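Local atomic coordinates of D-galactonate dehydratase family member RspA (Pantoea ananatis, PDB entry 3T6C), a protein that shows low magnesium-dependent D-gluconate dehydratase activity in vitro, forming 2-dehydro-3-deoxy-D-gluconate, with probably no significant role in gluconate breakdown in vivo. Residues Lys33-Val46 / Ile410-Gly422. Sequence-based numbering, arbitrary orientation.
Sequences KTILTAPGGIDLVV and INEALAAKFPCEG
The hairpin of Lys33-Val46, from the N-terminal antiparallel sheet, is packed and hydrogen-bonded along one side by the C-terminal segment Ile410-Gly422. At one end Lys33 and Glu412 approach from opposite directions into a salt bridge, NZ meeting the syn lone pair of OE1 at 2.8 Å; OE2 makes a second salt bridge, to Lys48. Next to it, Ile410 points CD1 tip to tip at Ile35 CG2 and Val46 CG1. With chi1 at -174°, Thr37 swings OG1 to the far side from its own amide nitrogen, 2.8 Å from Ala415 O, to which it donates. That carbonyl thus has three donors: Thr37 OG1, Phe418 N and a water shared with Leu36 O. Ala38 N donates to Phe418 O (2.8 Å), and Pro39 lays its CA over one face of the Phe418 ring, 3.9 Å from the centroid, a CH-pi contact. Cys420 SG lies against Leu36 CB (3.8 Å). The Asp43 carboxylate receives two successive backbone amides on its syn side, one at each oxygen: Glu421 N meets OD1 at 2.9 Å, 20° out of the carboxylate plane, and Gly422 N uses the syn lone pair of OD2 at 2.7 Å, which fixes the rotation of the group. Leu36 and Cys420 also touch helix 68-83, and Ile42 touches the substrate-binding Asp352. Such joining of late chain to the N-terminal capping domain, beside the barrel's active site, is typical of the enolase superfamily fold.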
# COMPACT_ATOMS: atom_id res chain seq x y z
N LYS A 33 -30.92 -20.42 34.10
CA LYS A 33 -30.12 -21.57 34.54
C LYS A 33 -29.35 -22.28 33.45
O LYS A 33 -29.64 -22.16 32.27
CB LYS A 33 -30.97 -22.56 35.27
CG LYS A 33 -31.86 -23.33 34.39
CD LYS A 33 -32.46 -24.43 35.25
CE LYS A 33 -33.67 -24.96 34.62
NZ LYS A 33 -34.59 -25.59 35.64
N THR A 34 -28.34 -23.03 33.86
CA THR A 34 -27.51 -23.78 32.92
C THR A 34 -27.77 -25.27 33.12
O THR A 34 -27.79 -25.74 34.26
CB THR A 34 -26.02 -23.56 33.19
OG1 THR A 34 -25.70 -22.16 33.18
CG2 THR A 34 -25.20 -24.28 32.15
N ILE A 35 -27.95 -25.99 32.01
CA ILE A 35 -28.16 -27.41 32.02
C ILE A 35 -26.98 -28.05 31.28
O ILE A 35 -26.66 -27.66 30.12
CB ILE A 35 -29.47 -27.77 31.31
CG1 ILE A 35 -30.67 -27.23 32.13
CG2 ILE A 35 -29.61 -29.27 31.18
CD1 ILE A 35 -31.93 -27.01 31.28
N LEU A 36 -26.33 -29.00 31.95
CA LEU A 36 -25.20 -29.72 31.37
C LEU A 36 -25.70 -31.13 31.07
O LEU A 36 -26.12 -31.88 31.98
CB LEU A 36 -24.01 -29.78 32.32
CG LEU A 36 -23.35 -28.48 32.76
CD1 LEU A 36 -22.10 -28.73 33.61
CD2 LEU A 36 -23.05 -27.63 31.61
N THR A 37 -25.67 -31.51 29.79
CA THR A 37 -26.20 -32.82 29.38
C THR A 37 -25.44 -33.39 28.19
O THR A 37 -24.88 -32.64 27.41
CB THR A 37 -27.75 -32.71 29.08
OG1 THR A 37 -28.29 -34.01 28.81
CG2 THR A 37 -28.07 -31.82 27.86
N ALA A 38 -25.41 -34.72 28.05
CA ALA A 38 -24.64 -35.34 26.98
C ALA A 38 -25.36 -36.48 26.24
O ALA A 38 -24.82 -37.57 26.18
CB ALA A 38 -23.29 -35.85 27.56
N PRO A 39 -26.53 -36.22 25.64
CA PRO A 39 -27.33 -37.34 25.11
C PRO A 39 -26.71 -37.97 23.88
O PRO A 39 -26.98 -39.14 23.60
CB PRO A 39 -28.70 -36.70 24.78
CG PRO A 39 -28.72 -35.35 25.62
CD PRO A 39 -27.24 -34.92 25.60
N GLY A 40 -25.91 -37.20 23.15
CA GLY A 40 -25.20 -37.70 21.99
C GLY A 40 -23.78 -38.20 22.26
O GLY A 40 -23.04 -38.55 21.34
N GLY A 41 -23.40 -38.30 23.53
CA GLY A 41 -22.09 -38.78 23.92
C GLY A 41 -21.05 -37.66 23.95
O GLY A 41 -19.85 -37.95 24.09
N ILE A 42 -21.52 -36.41 23.85
CA ILE A 42 -20.66 -35.24 23.82
C ILE A 42 -21.24 -34.21 24.77
O ILE A 42 -22.45 -33.93 24.74
CB ILE A 42 -20.56 -34.64 22.39
CG1 ILE A 42 -19.87 -35.65 21.47
CG2 ILE A 42 -19.72 -33.33 22.39
CD1 ILE A 42 -19.99 -35.29 20.05
N ASP A 43 -20.39 -33.65 25.63
CA ASP A 43 -20.91 -32.74 26.67
C ASP A 43 -21.41 -31.44 26.07
O ASP A 43 -20.69 -30.77 25.34
CB ASP A 43 -19.82 -32.41 27.70
CG ASP A 43 -19.37 -33.62 28.51
OD1 ASP A 43 -20.07 -34.66 28.52
OD2 ASP A 43 -18.33 -33.48 29.19
N LEU A 44 -22.66 -31.09 26.40
CA LEU A 44 -23.32 -29.84 25.94
C LEU A 44 -23.63 -28.90 27.07
O LEU A 44 -23.87 -29.36 28.18
CB LEU A 44 -24.69 -30.17 25.31
CG LEU A 44 -24.63 -31.28 24.25
CD1 LEU A 44 -26.04 -31.56 23.74
CD2 LEU A 44 -23.74 -30.90 23.11
N VAL A 45 -23.64 -27.58 26.80
CA VAL A 45 -24.10 -26.58 27.78
C VAL A 45 -25.30 -25.83 27.22
O VAL A 45 -25.20 -25.18 26.16
CB VAL A 45 -22.99 -25.57 28.09
CG1 VAL A 45 -23.43 -24.66 29.24
CG2 VAL A 45 -21.69 -26.30 28.44
N VAL A 46 -26.42 -25.84 27.95
CA VAL A 46 -27.65 -25.23 27.47
C VAL A 46 -28.08 -24.21 28.54
O VAL A 46 -27.87 -24.45 29.73
CB VAL A 46 -28.74 -26.33 27.30
CG1 VAL A 46 -30.15 -25.75 27.27
CG2 VAL A 46 -28.44 -27.17 26.05
N ILE A 410 -36.41 -28.52 25.46
CA ILE A 410 -35.54 -29.46 26.20
C ILE A 410 -36.38 -30.13 27.30
O ILE A 410 -37.17 -29.46 27.99
CB ILE A 410 -34.28 -28.79 26.83
CG1 ILE A 410 -33.36 -29.90 27.38
CG2 ILE A 410 -34.66 -27.77 27.94
CD1 ILE A 410 -32.02 -29.38 27.85
N ASN A 411 -36.27 -31.46 27.37
CA ASN A 411 -36.92 -32.18 28.45
C ASN A 411 -35.87 -32.27 29.54
O ASN A 411 -34.92 -33.04 29.45
CB ASN A 411 -37.38 -33.54 27.92
CG ASN A 411 -38.09 -34.34 28.97
OD1 ASN A 411 -37.68 -34.35 30.12
ND2 ASN A 411 -39.23 -34.92 28.60
N GLU A 412 -36.07 -31.50 30.61
CA GLU A 412 -35.07 -31.41 31.69
C GLU A 412 -34.91 -32.75 32.41
O GLU A 412 -33.80 -33.13 32.80
CB GLU A 412 -35.46 -30.36 32.71
CG GLU A 412 -35.45 -28.94 32.11
CD GLU A 412 -35.46 -27.83 33.13
OE1 GLU A 412 -34.80 -27.93 34.18
OE2 GLU A 412 -36.18 -26.85 32.88
N ALA A 413 -36.02 -33.46 32.59
CA ALA A 413 -35.94 -34.77 33.27
C ALA A 413 -35.10 -35.76 32.50
O ALA A 413 -34.29 -36.48 33.09
CB ALA A 413 -37.36 -35.37 33.54
N LEU A 414 -35.28 -35.82 31.17
CA LEU A 414 -34.51 -36.73 30.35
C LEU A 414 -33.07 -36.25 30.21
O LEU A 414 -32.13 -37.06 30.15
CB LEU A 414 -35.13 -36.88 28.97
CG LEU A 414 -36.21 -37.97 28.77
CD1 LEU A 414 -37.14 -38.18 29.96
CD2 LEU A 414 -36.95 -37.69 27.52
N ALA A 415 -32.87 -34.94 30.19
CA ALA A 415 -31.51 -34.41 30.06
C ALA A 415 -30.68 -34.84 31.25
O ALA A 415 -29.48 -35.08 31.12
CB ALA A 415 -31.55 -32.86 29.97
N ALA A 416 -31.31 -34.91 32.42
CA ALA A 416 -30.62 -35.34 33.64
C ALA A 416 -30.15 -36.78 33.61
O ALA A 416 -29.29 -37.18 34.42
CB ALA A 416 -31.51 -35.08 34.87
N LYS A 417 -30.73 -37.59 32.73
CA LYS A 417 -30.32 -38.98 32.60
C LYS A 417 -29.03 -39.13 31.81
O LYS A 417 -28.49 -40.23 31.72
CB LYS A 417 -31.42 -39.79 31.91
CG LYS A 417 -32.67 -39.91 32.78
CD LYS A 417 -32.43 -40.84 33.99
CE LYS A 417 -32.56 -42.32 33.56
NZ LYS A 417 -32.41 -43.31 34.67
N PHE A 418 -28.53 -38.01 31.25
CA PHE A 418 -27.26 -38.04 30.49
C PHE A 418 -26.28 -37.05 31.07
O PHE A 418 -25.98 -36.00 30.46
CB PHE A 418 -27.50 -37.71 29.03
CG PHE A 418 -28.41 -38.70 28.34
CD1 PHE A 418 -27.87 -39.84 27.75
CD2 PHE A 418 -29.78 -38.47 28.25
CE1 PHE A 418 -28.72 -40.79 27.12
CE2 PHE A 418 -30.62 -39.40 27.60
CZ PHE A 418 -30.07 -40.56 27.06
N PRO A 419 -25.75 -37.37 32.26
CA PRO A 419 -24.80 -36.45 32.87
C PRO A 419 -23.51 -36.38 32.05
O PRO A 419 -23.11 -37.31 31.34
CB PRO A 419 -24.53 -37.07 34.25
CG PRO A 419 -24.92 -38.49 34.12
CD PRO A 419 -25.97 -38.60 33.07
N CYS A 420 -22.86 -35.24 32.14
CA CYS A 420 -21.64 -35.01 31.36
C CYS A 420 -20.44 -35.77 31.87
O CYS A 420 -20.31 -36.02 33.07
CB CYS A 420 -21.32 -33.51 31.35
SG CYS A 420 -22.47 -32.61 30.31
N GLU A 421 -19.53 -36.10 30.93
CA GLU A 421 -18.29 -36.80 31.26
C GLU A 421 -17.25 -35.83 31.89
O GLU A 421 -16.58 -36.18 32.88
CB GLU A 421 -17.75 -37.50 30.00
CG GLU A 421 -16.31 -38.02 30.04
CD GLU A 421 -16.09 -39.12 31.09
OE1 GLU A 421 -17.09 -39.72 31.58
OE2 GLU A 421 -14.90 -39.38 31.42
N GLY A 422 -17.16 -34.61 31.38
CA GLY A 422 -16.15 -33.67 31.82
C GLY A 422 -14.73 -34.13 31.44
O GLY A 422 -14.54 -34.98 30.57
O HOH W 1 -27.56 -33.85 32.94
O HOH W 2 -23.97 -33.17 33.76
O HOH W 3 -15.98 -35.47 28.01